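Local coordinates for zinc finger (CCCH type) motif-containing protein (Toxoplasma gondii, PDB 7NJC) that probably reads N6-methyladenosine in messenger RNA through its YTH domain, the piece held here, within a longer zinc-finger protein of the CPSF4 type, at residues 15-20 against 44-49; 24-29 against 85-90; 33-38 against 95-100. All coordinates share one frame; numbering follows the deposited sequence.

Contact 1: 15-20 against 44-49; sequences RFFIIK and RKLSNA. With 6MD (N-methyladenosine), chain D; nucleotides of chain B.
Leu46 lays one methyl over the face of the Phe17 ring, a worked example of how a helix seats on a sheet through an aliphatic branch and an aromatic plane. CD2 of Leu46 stands 3.8 Å from the centroid of the Phe17 ring and 16° off its normal, a CH-pi contact shifted toward the CG and CD1 side. The two side chains lie alongside, pointing opposite ways, and the first torsion of Phe17 sets CG beside its own backbone N (chi1 -62°), which turns one face of the ring to CD2 of Leu46. At the far end of the ring, CZ of Phe17 meets CB of Ala49 at 3.9 Å, an oblique approach. That same methyl also lies over one face of the Arg15 guanidinium, with NH1 of Arg15 3.8 Å from CB of Ala49, while NE of Arg15 makes a salt bridge to Glu134. In the YTH fold this is helix 40-52 lying against strand 14-21 of the mixed sheet, running nearly antiparallel to it (162°) at an axis separation of 10.7 Å. CG of Lys45 approaches the Phe17 ring obliquely, and NZ of Lys45 is hydrogen-bonded to Gly132 O. Toward the RNA end of the strand, NZ of Lys20 donates to OP1 of nucleotide A5 of chain B at 3.0 Å; Ser61 OG is another partner of this amine.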
loop_
_atom_site.group_PDB
_atom_site.type_symbol
_atom_site.label_atom_id
_atom_site.label_comp_id
_atom_site.label_asym_id
_atom_site.label_seq_id
_atom_site.Cartn_x
_atom_site.Cartn_y
_atom_site.Cartn_z
ATOM N N ARG A 15 7.457 5.637 -7.617
ATOM C CA ARG A 15 7.547 5.873 -6.184
ATOM C C ARG A 15 6.787 4.775 -5.465
ATOM O O ARG A 15 5.862 4.175 -6.023
ATOM C CB ARG A 15 7.004 7.249 -5.814
ATOM C CG ARG A 15 7.952 8.350 -6.286
ATOM C CD ARG A 15 7.384 9.743 -6.073
ATOM N NE ARG A 15 7.240 10.092 -4.664
ATOM C CZ ARG A 15 6.719 11.239 -4.248
ATOM N NH1 ARG A 15 6.307 12.135 -5.138
ATOM N NH2 ARG A 15 6.604 11.487 -2.950
ATOM N N PHE A 16 7.198 4.512 -4.229
ATOM C CA PHE A 16 6.750 3.334 -3.494
ATOM C C PHE A 16 6.359 3.741 -2.085
ATOM O O PHE A 16 7.159 4.359 -1.376
ATOM C CB PHE A 16 7.883 2.296 -3.401
ATOM C CG PHE A 16 8.436 1.856 -4.738
ATOM C CD1 PHE A 16 9.401 2.613 -5.409
ATOM C CD2 PHE A 16 8.003 0.671 -5.313
ATOM C CE1 PHE A 16 9.909 2.194 -6.628
ATOM C CE2 PHE A 16 8.503 0.253 -6.532
ATOM C CZ PHE A 16 9.459 1.008 -7.191
ATOM N N PHE A 17 5.146 3.361 -1.665
ATOM C CA PHE A 17 4.626 3.706 -0.349
ATOM C C PHE A 17 4.132 2.461 0.361
ATOM O O PHE A 17 3.505 1.592 -0.252
ATOM C CB PHE A 17 3.470 4.690 -0.463
ATOM C CG PHE A 17 3.861 6.000 -1.084
ATOM C CD1 PHE A 17 3.861 6.153 -2.468
ATOM C CD2 PHE A 17 4.257 7.067 -0.288
ATOM C CE1 PHE A 17 4.236 7.365 -3.055
ATOM C CE2 PHE A 17 4.623 8.275 -0.858
ATOM C CZ PHE A 17 4.622 8.419 -2.247
ATOM N N ILE A 18 4.393 2.391 1.656
ATOM C CA ILE A 18 3.861 1.323 2.487
ATOM C C ILE A 18 2.472 1.733 2.946
ATOM O O ILE A 18 2.261 2.871 3.391
ATOM C CB ILE A 18 4.790 1.041 3.675
ATOM C CG1 ILE A 18 6.110 0.468 3.143
ATOM C CG2 ILE A 18 4.143 0.048 4.632
ATOM C CD1 ILE A 18 7.177 0.339 4.169
ATOM N N ILE A 19 1.515 0.823 2.784
ATOM C CA ILE A 19 0.134 1.013 3.206
ATOM C C ILE A 19 -0.124 0.059 4.362
ATOM O O ILE A 19 0.167 -1.140 4.256
ATOM C CB ILE A 19 -0.837 0.730 2.045
ATOM C CG1 ILE A 19 -0.673 1.784 0.940
ATOM C CG2 ILE A 19 -2.286 0.595 2.565
ATOM C CD1 ILE A 19 -0.999 3.224 1.367
ATOM N N LYS A 20 -0.657 0.586 5.464
ATOM C CA LYS A 20 -1.027 -0.226 6.614
ATOM C C LYS A 20 -2.544 -0.262 6.737
ATOM O O LYS A 20 -3.225 0.725 6.444
ATOM C CB LYS A 20 -0.426 0.339 7.907
ATOM C CG LYS A 20 1.102 0.426 7.919
ATOM C CD LYS A 20 1.799 -0.924 7.819
ATOM C CE LYS A 20 1.494 -1.802 9.024
ATOM N NZ LYS A 20 2.449 -2.949 9.128
ATOM N N ARG A 44 -3.651 13.369 0.526
ATOM C CA ARG A 44 -2.990 14.471 -0.159
ATOM C C ARG A 44 -1.608 14.055 -0.648
ATOM O O ARG A 44 -1.225 14.359 -1.785
ATOM C CB ARG A 44 -2.911 15.675 0.776
ATOM C CG ARG A 44 -4.265 16.324 1.044
ATOM C CD ARG A 44 -4.479 17.564 0.182
ATOM N NE ARG A 44 -3.599 17.605 -0.986
ATOM C CZ ARG A 44 -3.903 17.095 -2.177
ATOM N NH1 ARG A 44 -5.068 16.493 -2.364
ATOM N NH2 ARG A 44 -3.037 17.180 -3.180
ATOM N N LYS A 45 -0.857 13.327 0.183
ATOM C CA LYS A 45 0.478 12.895 -0.223
ATOM C C LYS A 45 0.412 11.964 -1.428
ATOM O O LYS A 45 1.149 12.139 -2.407
ATOM C CB LYS A 45 1.190 12.216 0.945
ATOM C CG LYS A 45 2.566 11.681 0.568
ATOM C CD LYS A 45 3.457 11.489 1.781
ATOM C CE LYS A 45 2.984 10.347 2.654
ATOM N NZ LYS A 45 3.862 10.179 3.854
ATOM N N LEU A 46 -0.482 10.971 -1.384
ATOM C CA LEU A 46 -0.596 10.041 -2.506
ATOM C C LEU A 46 -1.129 10.728 -3.754
ATOM O O LEU A 46 -0.721 10.394 -4.872
ATOM C CB LEU A 46 -1.484 8.858 -2.137
ATOM C CG LEU A 46 -0.898 7.866 -1.137
ATOM C CD1 LEU A 46 -1.853 6.692 -0.977
ATOM C CD2 LEU A 46 0.484 7.393 -1.583
ATOM N N SER A 47 -2.054 11.681 -3.590
ATOM C CA SER A 47 -2.567 12.411 -4.748
ATOM C C SER A 47 -1.463 13.215 -5.430
ATOM O O SER A 47 -1.365 13.224 -6.666
ATOM C CB SER A 47 -3.707 13.328 -4.310
ATOM O OG SER A 47 -4.798 12.564 -3.820
ATOM N N ASN A 48 -0.633 13.902 -4.640
ATOM C CA ASN A 48 0.475 14.664 -5.212
ATOM C C ASN A 48 1.440 13.742 -5.943
ATOM O O ASN A 48 1.941 14.075 -7.024
ATOM C CB ASN A 48 1.218 15.437 -4.115
ATOM C CG ASN A 48 0.393 16.581 -3.522
ATOM O OD1 ASN A 48 -0.543 17.088 -4.143
ATOM N ND2 ASN A 48 0.756 17.000 -2.311
ATOM N N ALA A 49 1.698 12.562 -5.375
ATOM C CA ALA A 49 2.570 11.603 -6.046
ATOM C C ALA A 49 1.941 11.101 -7.340
ATOM O O ALA A 49 2.622 11.000 -8.363
ATOM C CB ALA A 49 2.890 10.434 -5.110
HETATM O "O5'" 6MD D . -4.644 5.635 12.425
HETATM C "C5'" 6MD D . -3.629 5.141 11.547
HETATM C "C4'" 6MD D . -3.922 3.716 11.142
HETATM O "O4'" 6MD D . -4.988 3.683 10.177
HETATM C "C3'" 6MD D . -2.835 2.935 10.494
HETATM O "O3'" 6MD D . -1.728 2.555 11.236
HETATM C "C2'" 6MD D . -3.532 1.910 9.701
HETATM O "O2'" 6MD D . -3.281 0.553 9.813
HETATM C "C1'" 6MD D . -4.937 2.440 9.501
HETATM N N9 6MD D . -5.448 2.644 8.144
HETATM C C8 6MD D . -5.136 3.581 7.358
HETATM N N7 6MD D . -5.945 3.458 6.262
HETATM C C5 6MD D . -6.783 2.384 6.494
HETATM C C6 6MD D . -7.844 1.704 5.794
HETATM N N6 6MD D . -8.294 2.139 4.446
HETATM N N1 6MD D . -8.452 0.663 6.354
HETATM C C2 6MD D . -8.079 0.223 7.582
HETATM N N3 6MD D . -7.083 0.828 8.262
HETATM C C4 6MD D . -6.426 1.901 7.764
HETATM C CZ 6MD D . -9.458 1.529 3.897
ATOM P P C B 4 -0.335 3.191 11.477
ATOM O OP1 C B 4 -0.240 3.443 12.948
ATOM O OP2 C B 4 -0.065 4.240 10.466
ATOM O "O5'" C B 4 0.592 1.965 11.086
ATOM C "C5'" C B 4 0.845 0.913 11.993
ATOM C "C4'" C B 4 2.324 0.691 12.120
ATOM O "O4'" C B 4 2.944 1.867 12.685
ATOM C "C3'" C B 4 2.746 -0.449 13.022
ATOM O "O3'" C B 4 2.743 -1.662 12.284
ATOM C "C2'" C B 4 4.141 -0.027 13.479
ATOM O "O2'" C B 4 5.088 -0.373 12.483
ATOM C "C1'" C B 4 4.030 1.502 13.495
ATOM N N1 C B 4 3.819 2.109 14.828
ATOM C C2 C B 4 4.841 2.096 15.783
ATOM O O2 C B 4 5.913 1.517 15.528
ATOM N N3 C B 4 4.619 2.703 16.976
ATOM C C4 C B 4 3.460 3.323 17.222
ATOM N N4 C B 4 3.302 3.902 18.415
ATOM C C5 C B 4 2.414 3.372 16.258
ATOM C C6 C B 4 2.644 2.769 15.083
ATOM P P A B 5 2.295 -3.052 12.945
ATOM O OP1 A B 5 2.269 -4.065 11.858
ATOM O OP2 A B 5 1.071 -2.799 13.754
ATOM O "O5'" A B 5 3.454 -3.382 13.994
ATOM C "C5'" A B 5 4.814 -3.567 13.604
ATOM C "C4'" A B 5 5.735 -3.599 14.807
ATOM O "O4'" A B 5 5.536 -2.386 15.587
ATOM C "C3'" A B 5 5.517 -4.759 15.775
ATOM O "O3'" A B 5 6.759 -5.102 16.399
ATOM C "C2'" A B 5 4.574 -4.153 16.811
ATOM O "O2'" A B 5 4.589 -4.793 18.067
ATOM C "C1'" A B 5 5.090 -2.716 16.894
ATOM N N9 A B 5 4.063 -1.738 17.272
ATOM C C8 A B 5 2.856 -1.545 16.643
ATOM N N7 A B 5 2.117 -0.599 17.170
ATOM C C5 A B 5 2.889 -0.126 18.221
ATOM C C6 A B 5 2.658 0.885 19.170
ATOM N N6 A B 5 1.543 1.622 19.209
ATOM N N1 A B 5 3.622 1.115 20.088
ATOM C C2 A B 5 4.739 0.373 20.044
ATOM N N3 A B 5 5.070 -0.605 19.201
ATOM C C4 A B 5 4.093 -0.811 18.297
#

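Contact 2: 24-29 against 85-90; sequences MSNIYT and GIWGPV. With 6MD (N-methyladenosine), chain D.
Asn26 and Trp87 both turn CG beside their own backbone N, Trp87 at chi1 -44°, and these torsions bring an amide and an indole together next to the methylated base. The two groups cross with their planes 55° apart, and CG of Asn26 lies 3.6 Å from CE3 of Trp87. The backbone of the helix joins in: O of Asn26 sits at the indole edge, near the ring plane, 3.4 Å from CZ3 of Trp87. With the amide held there, ND2 of Asn26 donates to N1 of the N-methyladenosine over 2.8 Å, and the bond is nearly straight at 166°. N1 is thus read as an acceptor on the base edge, while the indole attends to the modification itself. The methyl carbon CZ of the nucleoside stands over the centre of one Trp87 face, 3.6 Å from CD2 of Trp87. On the opposite face lies CG2 of the preceding residue, Ile86, so that the ring is sandwiched between two methyls. This is the aromatic cage by which YTH domains recognise N6-methyladenosine; Trp36 contributes another wall, edge-to-face with Trp87, and Trp87 NE1 is tied to Asn97 OD1. The tryptophan is supplied by a loop between strands 67-74 and 98-109, where a type I turn from Gly85 to Gly88 offers it to helix 24-33. One helical turn beyond Asn26, Thr29 directs CG2 anti to its backbone N, and that methyl meets CD1 of Ile86 tip to tip at 3.7 Å. It also reaches CZ3 of Trp87, on an oblique path, at 3.6 Å.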
loop_
_atom_site.group_PDB
_atom_site.type_symbol
_atom_site.label_atom_id
_atom_site.label_comp_id
_atom_site.label_asym_id
_atom_site.label_seq_id
_atom_site.Cartn_x
_atom_site.Cartn_y
_atom_site.Cartn_z
ATOM N N MET A 24 -8.052 -6.772 8.463
ATOM C CA MET A 24 -7.863 -7.599 7.273
ATOM C C MET A 24 -9.028 -7.474 6.299
ATOM O O MET A 24 -8.833 -7.610 5.085
ATOM C CB MET A 24 -7.718 -9.075 7.654
ATOM C CG MET A 24 -6.322 -9.506 8.073
ATOM S SD MET A 24 -5.011 -9.088 6.890
ATOM C CE MET A 24 -5.550 -9.877 5.385
ATOM N N SER A 25 -10.250 -7.260 6.810
ATOM C CA SER A 25 -11.413 -7.155 5.929
ATOM C C SER A 25 -11.238 -6.058 4.890
ATOM O O SER A 25 -11.735 -6.180 3.764
ATOM C CB SER A 25 -12.686 -6.906 6.745
ATOM O OG SER A 25 -12.638 -5.658 7.426
ATOM N N ASN A 26 -10.549 -4.974 5.245
ATOM C CA ASN A 26 -10.376 -3.907 4.267
ATOM C C ASN A 26 -9.410 -4.314 3.163
ATOM O O ASN A 26 -9.562 -3.881 2.015
ATOM C CB ASN A 26 -9.960 -2.611 4.956
ATOM C CG ASN A 26 -11.100 -1.991 5.747
ATOM O OD1 ASN A 26 -12.206 -2.544 5.814
ATOM N ND2 ASN A 26 -10.846 -0.838 6.338
ATOM N N ILE A 27 -8.425 -5.152 3.484
ATOM C CA ILE A 27 -7.586 -5.734 2.440
ATOM C C ILE A 27 -8.422 -6.619 1.518
ATOM O O ILE A 27 -8.308 -6.544 0.293
ATOM C CB ILE A 27 -6.382 -6.472 3.061
ATOM C CG1 ILE A 27 -5.384 -5.446 3.607
ATOM C CG2 ILE A 27 -5.704 -7.379 2.039
ATOM C CD1 ILE A 27 -4.192 -6.036 4.302
ATOM N N TYR A 28 -9.295 -7.453 2.093
ATOM C CA TYR A 28 -10.152 -8.308 1.270
ATOM C C TYR A 28 -11.051 -7.474 0.355
ATOM O O TYR A 28 -11.204 -7.781 -0.834
ATOM C CB TYR A 28 -11.002 -9.211 2.165
ATOM C CG TYR A 28 -10.217 -10.084 3.119
ATOM C CD1 TYR A 28 -8.927 -10.511 2.816
ATOM C CD2 TYR A 28 -10.770 -10.468 4.333
ATOM C CE1 TYR A 28 -8.215 -11.313 3.700
ATOM C CE2 TYR A 28 -10.071 -11.266 5.224
ATOM C CZ TYR A 28 -8.796 -11.682 4.904
ATOM O OH TYR A 28 -8.111 -12.472 5.791
ATOM N N THR A 29 -11.652 -6.411 0.902
ATOM C CA THR A 29 -12.487 -5.523 0.099
ATOM C C THR A 29 -11.672 -4.848 -0.995
ATOM O O THR A 29 -12.134 -4.710 -2.136
ATOM C CB THR A 29 -13.122 -4.478 1.013
ATOM O OG1 THR A 29 -14.052 -5.129 1.889
ATOM C CG2 THR A 29 -13.841 -3.399 0.196
ATOM N N GLY A 85 -18.650 4.844 0.853
ATOM C CA GLY A 85 -18.970 4.192 2.111
ATOM C C GLY A 85 -18.662 2.714 2.179
ATOM O O GLY A 85 -19.096 2.052 3.131
ATOM N N ILE A 86 -17.898 2.183 1.221
ATOM C CA ILE A 86 -17.673 0.741 1.132
ATOM C C ILE A 86 -17.006 0.180 2.390
ATOM O O ILE A 86 -17.213 -0.989 2.739
ATOM C CB ILE A 86 -16.880 0.414 -0.151
ATOM C CG1 ILE A 86 -16.923 -1.085 -0.439
ATOM C CG2 ILE A 86 -15.428 0.916 -0.039
ATOM C CD1 ILE A 86 -16.330 -1.452 -1.781
ATOM N N TRP A 87 -16.214 0.993 3.097
ATOM C CA TRP A 87 -15.503 0.523 4.284
ATOM C C TRP A 87 -16.362 0.536 5.538
ATOM O O TRP A 87 -15.904 0.062 6.583
ATOM C CB TRP A 87 -14.282 1.400 4.567
ATOM C CG TRP A 87 -13.498 1.726 3.347
ATOM C CD1 TRP A 87 -13.444 2.927 2.717
ATOM C CD2 TRP A 87 -12.693 0.827 2.579
ATOM N NE1 TRP A 87 -12.639 2.845 1.610
ATOM C CE2 TRP A 87 -12.171 1.563 1.495
ATOM C CE3 TRP A 87 -12.359 -0.526 2.701
ATOM C CZ2 TRP A 87 -11.325 0.995 0.543
ATOM C CZ3 TRP A 87 -11.516 -1.088 1.751
ATOM C CH2 TRP A 87 -11.015 -0.325 0.683
ATOM N N GLY A 88 -17.577 1.073 5.469
ATOM C CA GLY A 88 -18.362 1.296 6.657
ATOM C C GLY A 88 -18.079 2.664 7.241
ATOM O O GLY A 88 -17.518 3.542 6.575
ATOM N N PRO A 89 -18.447 2.863 8.507
ATOM C CA PRO A 89 -18.313 4.195 9.119
ATOM C C PRO A 89 -16.900 4.766 9.125
ATOM O O PRO A 89 -16.760 5.994 9.189
ATOM C CB PRO A 89 -18.839 3.978 10.542
ATOM C CG PRO A 89 -19.808 2.842 10.392
ATOM C CD PRO A 89 -19.190 1.930 9.370
ATOM N N VAL A 90 -15.853 3.937 9.049
ATOM C CA VAL A 90 -14.497 4.482 8.976
ATOM C C VAL A 90 -14.312 5.382 7.757
ATOM O O VAL A 90 -13.417 6.236 7.747
ATOM C CB VAL A 90 -13.425 3.372 9.069
ATOM C CG1 VAL A 90 -13.413 2.529 7.816
ATOM C CG2 VAL A 90 -12.046 3.975 9.321
HETATM O "O5'" 6MD D . -4.644 5.635 12.425
HETATM C "C5'" 6MD D . -3.629 5.141 11.547
HETATM C "C4'" 6MD D . -3.922 3.716 11.142
HETATM O "O4'" 6MD D . -4.988 3.683 10.177
HETATM C "C3'" 6MD D . -2.835 2.935 10.494
HETATM O "O3'" 6MD D . -1.728 2.555 11.236
HETATM C "C2'" 6MD D . -3.532 1.910 9.701
HETATM O "O2'" 6MD D . -3.281 0.553 9.813
HETATM C "C1'" 6MD D . -4.937 2.440 9.501
HETATM N N9 6MD D . -5.448 2.644 8.144
HETATM C C8 6MD D . -5.136 3.581 7.358
HETATM N N7 6MD D . -5.945 3.458 6.262
HETATM C C5 6MD D . -6.783 2.384 6.494
HETATM C C6 6MD D . -7.844 1.704 5.794
HETATM N N6 6MD D . -8.294 2.139 4.446
HETATM N N1 6MD D . -8.452 0.663 6.354
HETATM C C2 6MD D . -8.079 0.223 7.582
HETATM N N3 6MD D . -7.083 0.828 8.262
HETATM C C4 6MD D . -6.426 1.901 7.764
HETATM C CZ 6MD D . -9.458 1.529 3.897
#

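Contact 3: 33-38 against 95-100; sequences HGVWAT and GSNFRV. With 6MD (N-methyladenosine), chain D.
Trp36 leaves the strand edge with its CB against CG2 of Val100 at 3.8 Å, the first in a series of contacts that leads from sheet to ligand. Setting CG anti to the backbone N (chi1 -166°) carries the indole away from strand 98-109. On the way CD1 of Trp36 passes CZ of Phe98 at 3.9 Å; the phenyl carbon lies in the indole plane, at its edge, and the two side chains run side by side in the same direction. Farther out the six-membered ring presents a face to the bound N-methyladenosine, with CZ2 of Trp36 3.4 Å from N6 of the nucleoside. That amine is held in a second way, donating to O of Ala37 over 2.7 Å, so Trp36 supplies one aromatic wall of the cage and the residue after it, Ala37, the acceptor that reads the N-H. Behind the indole the backbones pair antiparallel. Trp36 and Phe98 form a hydrogen-bonded pair, Phe98 N giving to Trp36 O at 2.8 Å and Trp36 N to Phe98 O at 2.9 Å. The ring of Phe98 then folds back, one face lying against Trp36 O. Past the pair the two segments stay joined by a water that accepts from Thr38 N and donates to Ser96 O, and by Gly95 N bonded to Thr38 O. At the other end, after helix 24-33, Gly34 O accepts from Val100 N. Strand 35-36 is the outermost strand on this side of the mixed sheet, flanked by strand 98-109; Phe98 and Thr38 touch Leu46 of helix 40-52, and Trp36 packs on Ile19 and Ser21 of strand 14-21.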
loop_
_atom_site.group_PDB
_atom_site.type_symbol
_atom_site.label_atom_id
_atom_site.label_comp_id
_atom_site.label_asym_id
_atom_site.label_seq_id
_atom_site.Cartn_x
_atom_site.Cartn_y
_atom_site.Cartn_z
ATOM N N HIS A 33 -12.559 -5.397 -5.018
ATOM C CA HIS A 33 -13.142 -4.269 -5.728
ATOM C C HIS A 33 -12.129 -3.307 -6.331
ATOM O O HIS A 33 -12.534 -2.375 -7.041
ATOM C CB HIS A 33 -14.149 -3.537 -4.828
ATOM C CG HIS A 33 -15.280 -4.413 -4.397
ATOM N ND1 HIS A 33 -16.309 -4.768 -5.244
ATOM C CD2 HIS A 33 -15.519 -5.046 -3.226
ATOM C CE1 HIS A 33 -17.143 -5.571 -4.605
ATOM N NE2 HIS A 33 -16.686 -5.755 -3.379
ATOM N N GLY A 34 -10.835 -3.521 -6.110
ATOM C CA GLY A 34 -9.829 -2.663 -6.703
ATOM C C GLY A 34 -9.885 -1.231 -6.207
ATOM O O GLY A 34 -9.878 -0.283 -7.000
ATOM N N VAL A 35 -9.894 -1.064 -4.885
ATOM C CA VAL A 35 -10.156 0.235 -4.276
ATOM C C VAL A 35 -9.363 0.342 -2.981
ATOM O O VAL A 35 -9.111 -0.658 -2.300
ATOM C CB VAL A 35 -11.678 0.419 -4.043
ATOM C CG1 VAL A 35 -12.215 -0.625 -3.072
ATOM C CG2 VAL A 35 -12.000 1.834 -3.565
ATOM N N TRP A 36 -8.958 1.571 -2.654
ATOM C CA TRP A 36 -8.349 1.856 -1.361
ATOM C C TRP A 36 -8.742 3.267 -0.939
ATOM O O TRP A 36 -9.291 4.044 -1.726
ATOM C CB TRP A 36 -6.818 1.665 -1.394
ATOM C CG TRP A 36 -6.224 1.638 -0.028
ATOM C CD1 TRP A 36 -5.379 2.560 0.530
ATOM C CD2 TRP A 36 -6.468 0.652 0.980
ATOM N NE1 TRP A 36 -5.069 2.200 1.827
ATOM C CE2 TRP A 36 -5.718 1.028 2.124
ATOM C CE3 TRP A 36 -7.230 -0.525 1.022
ATOM C CZ2 TRP A 36 -5.724 0.278 3.303
ATOM C CZ3 TRP A 36 -7.236 -1.265 2.186
ATOM C CH2 TRP A 36 -6.482 -0.867 3.313
ATOM N N ALA A 37 -8.509 3.574 0.334
ATOM C CA ALA A 37 -8.591 4.931 0.849
ATOM C C ALA A 37 -7.651 5.013 2.037
ATOM O O ALA A 37 -7.387 4.009 2.698
ATOM C CB ALA A 37 -10.008 5.304 1.313
ATOM N N THR A 38 -7.144 6.211 2.304
ATOM C CA THR A 38 -6.193 6.406 3.384
ATOM C C THR A 38 -6.605 7.633 4.188
ATOM O O THR A 38 -7.621 8.272 3.897
ATOM C CB THR A 38 -4.760 6.454 2.829
ATOM O OG1 THR A 38 -3.816 6.467 3.904
ATOM C CG2 THR A 38 -4.553 7.667 1.925
ATOM N N GLY A 95 -9.888 9.855 3.546
ATOM C CA GLY A 95 -10.118 10.559 2.305
ATOM C C GLY A 95 -11.044 9.748 1.417
ATOM O O GLY A 95 -11.525 8.672 1.778
ATOM N N SER A 96 -11.302 10.280 0.227
ATOM C CA SER A 96 -12.182 9.592 -0.705
ATOM C C SER A 96 -11.480 8.379 -1.307
ATOM O O SER A 96 -10.253 8.280 -1.326
ATOM C CB SER A 96 -12.641 10.533 -1.816
ATOM O OG SER A 96 -13.526 11.514 -1.304
ATOM N N ASN A 97 -12.281 7.450 -1.816
ATOM C CA ASN A 97 -11.744 6.204 -2.350
ATOM C C ASN A 97 -11.067 6.424 -3.693
ATOM O O ASN A 97 -11.468 7.279 -4.486
ATOM C CB ASN A 97 -12.875 5.194 -2.512
ATOM C CG ASN A 97 -13.521 4.881 -1.193
ATOM O OD1 ASN A 97 -12.855 4.948 -0.154
ATOM N ND2 ASN A 97 -14.801 4.533 -1.213
ATOM N N PHE A 98 -10.031 5.631 -3.953
ATOM C CA PHE A 98 -9.378 5.649 -5.255
ATOM C C PHE A 98 -9.148 4.223 -5.739
ATOM O O PHE A 98 -9.146 3.270 -4.956
ATOM C CB PHE A 98 -8.077 6.460 -5.233
ATOM C CG PHE A 98 -7.074 5.994 -4.196
ATOM C CD1 PHE A 98 -7.044 6.561 -2.930
ATOM C CD2 PHE A 98 -6.129 5.015 -4.506
ATOM C CE1 PHE A 98 -6.104 6.155 -1.977
ATOM C CE2 PHE A 98 -5.186 4.607 -3.556
ATOM C CZ PHE A 98 -5.181 5.181 -2.292
ATOM N N ARG A 99 -8.974 4.087 -7.051
ATOM C CA ARG A 99 -8.779 2.770 -7.640
ATOM C C ARG A 99 -7.342 2.298 -7.442
ATOM O O ARG A 99 -6.389 3.083 -7.536
ATOM C CB ARG A 99 -9.130 2.795 -9.131
ATOM C CG ARG A 99 -10.614 3.025 -9.394
ATOM C CD ARG A 99 -10.975 2.824 -10.861
ATOM N NE ARG A 99 -12.368 3.180 -11.120
ATOM C CZ ARG A 99 -13.404 2.379 -10.884
ATOM N NH1 ARG A 99 -13.212 1.168 -10.381
ATOM N NH2 ARG A 99 -14.638 2.789 -11.153
ATOM N N VAL A 100 -7.196 1.006 -7.157
ATOM C CA VAL A 100 -5.894 0.347 -7.071
ATOM C C VAL A 100 -5.994 -0.965 -7.837
ATOM O O VAL A 100 -7.025 -1.645 -7.791
ATOM C CB VAL A 100 -5.487 0.080 -5.603
ATOM C CG1 VAL A 100 -4.182 -0.712 -5.522
ATOM C CG2 VAL A 100 -5.357 1.386 -4.840
HETATM O "O5'" 6MD D . -4.644 5.635 12.425
HETATM C "C5'" 6MD D . -3.629 5.141 11.547
HETATM C "C4'" 6MD D . -3.922 3.716 11.142
HETATM O "O4'" 6MD D . -4.988 3.683 10.177
HETATM C "C3'" 6MD D . -2.835 2.935 10.494
HETATM O "O3'" 6MD D . -1.728 2.555 11.236
HETATM C "C2'" 6MD D . -3.532 1.910 9.701
HETATM O "O2'" 6MD D . -3.281 0.553 9.813
HETATM C "C1'" 6MD D . -4.937 2.440 9.501
HETATM N N9 6MD D . -5.448 2.644 8.144
HETATM C C8 6MD D . -5.136 3.581 7.358
HETATM N N7 6MD D . -5.945 3.458 6.262
HETATM C C5 6MD D . -6.783 2.384 6.494
HETATM C C6 6MD D . -7.844 1.704 5.794
HETATM N N6 6MD D . -8.294 2.139 4.446
HETATM N N1 6MD D . -8.452 0.663 6.354
HETATM C C2 6MD D . -8.079 0.223 7.582
HETATM N N3 6MD D . -7.083 0.828 8.262
HETATM C C4 6MD D . -6.426 1.901 7.764
HETATM C CZ 6MD D . -9.458 1.529 3.897
HETATM O O HOH W 1 -11.077 -0.267 -9.464
HETATM O O HOH W 2 -8.006 8.242 0.343
#

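Overall arrangement
Contacts 1 and 3 are buried and reach the same sheet, whereas contact 2 is only partly buried and lies farther from the centre of the chain. Their chemistry follows that placement: contact 1 packs helix on sheet and contact 2 joins helix to loop, both through side chains with no hydrogen bond across their segments, whereas contact 3 is held by backbone bonds. All three touch the N-methyladenosine. Contacts 1 and 3 meet on the side of the sheet where helix 40-52 lies, while contacts 2 and 3 meet through the indole of the 85-90 loop, where CH2 of Trp87 packs 3.6 Å from O of Val35.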